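Local coordinates for adherence and virulence protein A (Streptococcus pneumoniae, PDB 6PON) that binds fibronectin and probably helps the pneumococcus adhere to its host as a virulence factor of the NFACT family, at residues Ala116-Glu121 with Ile129-Lys134; His137-Val142 with Ser160-Pro165. One frame throughout, in Å; residues are numbered along the deposited sequence.

Contact 1 of 2, residues Ala116-Glu121 with Ile129-Lys134; sequences ATLIIE and ILLVDK
L130 lays its CD1 methyl against the acid end of E121, 3.7 Å from OE2, and the same methyl also comes near the I119 carbonyl. With CG anti to its own carbonyl carbon (chi1 -45°), the L130 side chain leans across the strand pair and covers the flank of the glutamate. Next along this face, the outstretched CD1 of I119 slips beside V132, meeting its CG2 at 4.0 Å. T117 follows, and its OG1 lies 3.7 Å from CD of K134, whose chain, bent at chi2, brings CD alongside the hydroxyl; this is a van der Waals touch on the aliphatic part of the lysine. The face that carries A116, L118, I120, I129 and L131 has a different relief. The CD1 branch of L131 drops between A116 CB and L118 CB, 4.0 Å from the former, while CD1 of L118 reaches obliquely toward CG2 of I129. I120 and I129 run side by side in the same direction, CG1 against CG1. On this face L131 also packs against L79, Y82 and L83 of helix 74-83.

Beneath this relief 116-121 and 129-133 are antiparallel, their axes 4.7 Å apart. T117 pairs with V132 and I119 with L130 in hydrogen-bonded pairs, the bond from I119 N to L130 O being 2.7 Å long and nearly straight. E121 is buried, yet both its oxygens are engaged, OE1 in a salt bridge with R154 and OE2 in a hydrogen bond with Y162. The hairpin thus combines a backbone ladder with branched aliphatic packing on both faces, and the carboxylate lying against L130 is probably kept ionised by the arginine.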
loop_
_atom_site.group_PDB
_atom_site.type_symbol
_atom_site.label_atom_id
_atom_site.label_comp_id
_atom_site.label_asym_id
_atom_site.label_seq_id
_atom_site.Cartn_x
_atom_site.Cartn_y
_atom_site.Cartn_z
ATOM N N ALA B 116 -6.103 5.128 45.152
ATOM C CA ALA B 116 -5.279 3.963 44.868
ATOM C C ALA B 116 -5.449 3.574 43.409
ATOM O O ALA B 116 -6.428 3.944 42.755
ATOM C CB ALA B 116 -5.633 2.784 45.795
ATOM N N THR B 117 -4.486 2.814 42.902
ATOM C CA THR B 117 -4.505 2.341 41.521
ATOM C C THR B 117 -4.506 0.819 41.517
ATOM O O THR B 117 -3.630 0.194 42.127
ATOM C CB THR B 117 -3.297 2.842 40.733
ATOM O OG1 THR B 117 -3.114 4.246 40.955
ATOM C CG2 THR B 117 -3.499 2.571 39.236
ATOM N N LEU B 118 -5.486 0.225 40.849
ATOM C CA LEU B 118 -5.554 -1.221 40.697
ATOM C C LEU B 118 -4.965 -1.554 39.335
ATOM O O LEU B 118 -5.460 -1.069 38.316
ATOM C CB LEU B 118 -6.997 -1.714 40.828
ATOM C CG LEU B 118 -7.269 -3.213 40.659
ATOM C CD1 LEU B 118 -6.609 -4.029 41.756
ATOM C CD2 LEU B 118 -8.763 -3.465 40.604
ATOM N N ILE B 119 -3.891 -2.343 39.321
ATOM C CA ILE B 119 -3.087 -2.596 38.129
ATOM C C ILE B 119 -3.116 -4.085 37.811
ATOM O O ILE B 119 -2.812 -4.913 38.682
ATOM C CB ILE B 119 -1.625 -2.157 38.316
ATOM C CG1 ILE B 119 -1.513 -0.693 38.744
ATOM C CG2 ILE B 119 -0.818 -2.465 37.043
ATOM C CD1 ILE B 119 -0.063 -0.247 39.040
ATOM N N ILE B 120 -3.428 -4.426 36.556
ATOM C CA ILE B 120 -3.275 -5.795 36.077
ATOM C C ILE B 120 -2.214 -5.802 34.984
ATOM O O ILE B 120 -2.265 -4.992 34.055
ATOM C CB ILE B 120 -4.601 -6.414 35.579
ATOM C CG1 ILE B 120 -4.358 -7.844 35.088
ATOM C CG2 ILE B 120 -5.276 -5.573 34.459
ATOM C CD1 ILE B 120 -5.621 -8.577 34.649
ATOM N N GLU B 121 -1.241 -6.697 35.125
ATOM C CA GLU B 121 -0.203 -6.937 34.136
ATOM C C GLU B 121 -0.427 -8.331 33.583
ATOM O O GLU B 121 -0.407 -9.310 34.339
ATOM C CB GLU B 121 1.190 -6.841 34.755
ATOM C CG GLU B 121 1.450 -5.574 35.543
ATOM C CD GLU B 121 2.722 -5.693 36.354
ATOM O OE1 GLU B 121 3.309 -6.808 36.328
ATOM O OE2 GLU B 121 3.132 -4.694 36.997
ATOM N N ILE B 129 -1.573 -9.000 39.658
ATOM C CA ILE B 129 -2.602 -8.015 39.968
ATOM C C ILE B 129 -2.177 -7.321 41.248
ATOM O O ILE B 129 -1.869 -7.985 42.245
ATOM C CB ILE B 129 -3.997 -8.656 40.128
ATOM C CG1 ILE B 129 -4.436 -9.349 38.832
ATOM C CG2 ILE B 129 -5.036 -7.615 40.533
ATOM C CD1 ILE B 129 -5.728 -10.179 38.987
ATOM N N LEU B 130 -2.128 -5.991 41.210
ATOM C CA LEU B 130 -1.510 -5.205 42.262
ATOM C C LEU B 130 -2.399 -4.018 42.578
ATOM O O LEU B 130 -3.017 -3.436 41.680
ATOM C CB LEU B 130 -0.103 -4.712 41.852
ATOM C CG LEU B 130 0.854 -5.720 41.176
ATOM C CD1 LEU B 130 0.731 -5.714 39.627
ATOM C CD2 LEU B 130 2.307 -5.530 41.613
ATOM N N LEU B 131 -2.476 -3.681 43.859
ATOM C CA LEU B 131 -3.100 -2.455 44.332
ATOM C C LEU B 131 -1.992 -1.558 44.873
ATOM O O LEU B 131 -1.175 -1.991 45.688
ATOM C CB LEU B 131 -4.144 -2.743 45.417
ATOM C CG LEU B 131 -4.946 -1.512 45.861
ATOM C CD1 LEU B 131 -5.952 -1.036 44.780
ATOM C CD2 LEU B 131 -5.627 -1.752 47.191
ATOM N N VAL B 132 -1.930 -0.332 44.389
ATOM C CA VAL B 132 -0.819 0.551 44.699
ATOM C C VAL B 132 -1.392 1.838 45.250
ATOM O O VAL B 132 -2.330 2.395 44.669
ATOM C CB VAL B 132 0.050 0.826 43.460
ATOM C CG1 VAL B 132 1.118 1.847 43.781
ATOM C CG2 VAL B 132 0.662 -0.456 42.977
ATOM N N ASP B 133 -0.846 2.306 46.373
ATOM C CA ASP B 133 -1.322 3.571 46.911
ATOM C C ASP B 133 -0.824 4.719 46.057
ATOM O O ASP B 133 0.358 4.787 45.729
ATOM C CB ASP B 133 -0.877 3.793 48.341
ATOM C CG ASP B 133 -1.350 5.123 48.852
ATOM O OD1 ASP B 133 -0.644 6.123 48.644
ATOM O OD2 ASP B 133 -2.465 5.176 49.400
ATOM N N LYS B 134 -1.724 5.653 45.758
ATOM C CA LYS B 134 -1.470 6.643 44.716
ATOM C C LYS B 134 -0.439 7.687 45.145
ATOM O O LYS B 134 0.342 8.165 44.308
ATOM C CB LYS B 134 -2.791 7.307 44.325
ATOM C CG LYS B 134 -2.678 8.405 43.298
ATOM C CD LYS B 134 -2.715 7.853 41.897
ATOM C CE LYS B 134 -2.775 8.967 40.866
ATOM N NZ LYS B 134 -2.627 8.406 39.505
#

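Contact 2 of 2, residues His137-Val142 with Ser160-Pro165; sequences HKILEV and STYIAP
H137 turns its carbonyl to the loop 160-165 and accepts the backbone N-H of Y162, with 2.9 Å between H137 O and Y162 N and an angle of 170° at the hydrogen. The same oxygen is covered by T161, whose CG2 methyl stands 3.4 Å from H137 O. That methyl is placed by chi1 of -55°, which sets CG2 anti to the threonine's own nitrogen. The imidazole leads away from the loop.

K138 stands level with T161, their CA atoms 4.1 Å apart, in the single backbone bridge between the segments. Its CA makes a bent CA-H...O contact with S160 O, 3.3 Å from CA to O, while the extended side chain departs from the contact.

At I139 the backbone grips the loop a second time: I139 N donates to S160 O at 2.6 Å, a short, nearly straight bond. Around this bond the isoleucine folds its side chain back over its acceptor, bringing CD1 to 3.4 Å from S160 O and 3.8 Å from Y162 CA. Its CG1 lies at the edge of the tyrosine ring, near the ring plane, and also faces Y162 CB. The tyrosine side chain continues past I139 to touch I119 of strand 113-121, its hydroxyl held by E121.

Past I139 the chain turns a corner at L140 and leaves the loop. E141 folds its carboxylate back onto the following residue, OE2 accepting V142 N through its anti lone pair and also bonding H145. L140 and E141 both face L131 of the neighbouring strand, a classic beta bulge, so the loop is fastened just before the bulge of the strand that is outermost in this chain's five-stranded antiparallel sheet.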
loop_
_atom_site.group_PDB
_atom_site.type_symbol
_atom_site.label_atom_id
_atom_site.label_comp_id
_atom_site.label_asym_id
_atom_site.label_seq_id
_atom_site.Cartn_x
_atom_site.Cartn_y
_atom_site.Cartn_z
ATOM N N HIS B 137 2.996 5.506 46.287
ATOM C CA HIS B 137 3.417 4.610 45.203
ATOM C C HIS B 137 3.959 3.273 45.730
ATOM O O HIS B 137 4.758 2.596 45.067
ATOM C CB HIS B 137 4.419 5.299 44.278
ATOM C CG HIS B 137 3.857 6.511 43.601
ATOM N ND1 HIS B 137 2.869 6.434 42.641
ATOM C CD2 HIS B 137 4.122 7.831 43.764
ATOM C CE1 HIS B 137 2.557 7.652 42.233
ATOM N NE2 HIS B 137 3.302 8.518 42.900
ATOM N N LYS B 138 3.496 2.871 46.909
ATOM C CA LYS B 138 3.839 1.587 47.500
ATOM C C LYS B 138 2.749 0.569 47.196
ATOM O O LYS B 138 1.561 0.910 47.152
ATOM C CB LYS B 138 4.035 1.722 49.018
ATOM C CG LYS B 138 5.269 2.543 49.404
ATOM C CD LYS B 138 5.517 2.592 50.916
ATOM C CE LYS B 138 6.861 3.289 51.197
ATOM N NZ LYS B 138 7.280 3.306 52.634
ATOM N N ILE B 139 3.156 -0.678 46.972
ATOM C CA ILE B 139 2.183 -1.750 46.801
ATOM C C ILE B 139 1.433 -1.958 48.108
ATOM O O ILE B 139 2.032 -2.299 49.139
ATOM C CB ILE B 139 2.863 -3.045 46.346
ATOM C CG1 ILE B 139 3.317 -2.904 44.892
ATOM C CG2 ILE B 139 1.908 -4.248 46.516
ATOM C CD1 ILE B 139 4.776 -3.212 44.698
ATOM N N LEU B 140 0.117 -1.748 48.080
ATOM C CA LEU B 140 -0.691 -2.087 49.243
ATOM C C LEU B 140 -0.865 -3.598 49.368
ATOM O O LEU B 140 -0.878 -4.137 50.483
ATOM C CB LEU B 140 -2.037 -1.373 49.161
ATOM C CG LEU B 140 -1.917 0.160 49.203
ATOM C CD1 LEU B 140 -3.197 0.843 48.670
ATOM C CD2 LEU B 140 -1.532 0.659 50.651
ATOM N N GLU B 141 -0.974 -4.298 48.243
ATOM C CA GLU B 141 -1.162 -5.749 48.223
ATOM C C GLU B 141 -1.082 -6.215 46.767
ATOM O O GLU B 141 -1.197 -5.415 45.834
ATOM C CB GLU B 141 -2.493 -6.133 48.897
ATOM C CG GLU B 141 -2.761 -7.599 49.203
ATOM C CD GLU B 141 -1.571 -8.428 49.693
ATOM O OE1 GLU B 141 -1.571 -8.864 50.865
ATOM O OE2 GLU B 141 -0.659 -8.720 48.887
ATOM N N VAL B 142 -0.839 -7.506 46.579
ATOM C CA VAL B 142 -0.501 -8.000 45.254
ATOM C C VAL B 142 -0.791 -9.491 45.211
ATOM O O VAL B 142 -0.400 -10.241 46.114
ATOM C CB VAL B 142 0.965 -7.696 44.893
ATOM C CG1 VAL B 142 1.896 -8.090 46.034
ATOM C CG2 VAL B 142 1.364 -8.435 43.631
ATOM N N SER B 160 6.596 -2.519 49.318
ATOM C CA SER B 160 7.558 -2.180 48.281
ATOM C C SER B 160 6.979 -1.122 47.348
ATOM O O SER B 160 5.766 -1.063 47.111
ATOM C CB SER B 160 7.950 -3.419 47.460
ATOM O OG SER B 160 8.673 -4.373 48.227
ATOM N N THR B 161 7.869 -0.281 46.818
ATOM C CA THR B 161 7.476 0.716 45.836
ATOM C C THR B 161 7.235 0.038 44.495
ATOM O O THR B 161 7.987 -0.858 44.096
ATOM C CB THR B 161 8.561 1.783 45.714
ATOM O OG1 THR B 161 8.823 2.327 47.013
ATOM C CG2 THR B 161 8.122 2.905 44.770
ATOM N N TYR B 162 6.161 0.441 43.817
ATOM C CA TYR B 162 5.784 -0.225 42.574
ATOM C C TYR B 162 6.782 0.096 41.475
ATOM O O TYR B 162 7.176 1.251 41.287
ATOM C CB TYR B 162 4.374 0.183 42.126
ATOM C CG TYR B 162 3.977 -0.395 40.785
ATOM C CD1 TYR B 162 3.612 -1.737 40.657
ATOM C CD2 TYR B 162 3.986 0.388 39.638
ATOM C CE1 TYR B 162 3.257 -2.277 39.417
ATOM C CE2 TYR B 162 3.636 -0.136 38.402
ATOM C CZ TYR B 162 3.276 -1.467 38.297
ATOM O OH TYR B 162 2.921 -1.975 37.059
ATOM N N ILE B 163 7.188 -0.936 40.743
ATOM C CA ILE B 163 8.024 -0.785 39.561
ATOM C C ILE B 163 7.310 -1.454 38.401
ATOM O O ILE B 163 6.871 -2.607 38.525
ATOM C CB ILE B 163 9.415 -1.420 39.743
ATOM C CG1 ILE B 163 10.081 -0.943 41.040
ATOM C CG2 ILE B 163 10.266 -1.114 38.524
ATOM C CD1 ILE B 163 11.235 -1.844 41.511
ATOM N N ALA B 164 7.213 -0.742 37.275
ATOM C CA ALA B 164 6.587 -1.291 36.086
ATOM C C ALA B 164 7.425 -2.432 35.526
ATOM O O ALA B 164 8.621 -2.524 35.787
ATOM C CB ALA B 164 6.419 -0.217 35.012
ATOM N N PRO B 165 6.818 -3.308 34.741
ATOM C CA PRO B 165 7.582 -4.358 34.098
ATOM C C PRO B 165 8.640 -3.780 33.174
ATOM O O PRO B 165 8.536 -2.631 32.715
ATOM C CB PRO B 165 6.516 -5.138 33.310
ATOM C CG PRO B 165 5.274 -4.905 34.082
ATOM C CD PRO B 165 5.371 -3.477 34.535
#

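Contacts 1 and 2 are consecutive along the chain, and their centres lie about 7 Å apart. Strand 128-133 is common ground: it pairs with 113-121 in contact 1 and, on its other side, with the bulged strand 139-142 of contact 2, where L140 N comes 2.7 Å from L131 O in a probable hydrogen bond. The loop 160-165 then reaches back over the side of the hairpin where I119 and the end of E121 lie. There Y162 OH approaches E121 OE2 to 2.7 Å, and P165 CG packs 3.5 Å from E121 CD. The buried glutamate of contact 1 and the surface loop of contact 2 are thereby tied together.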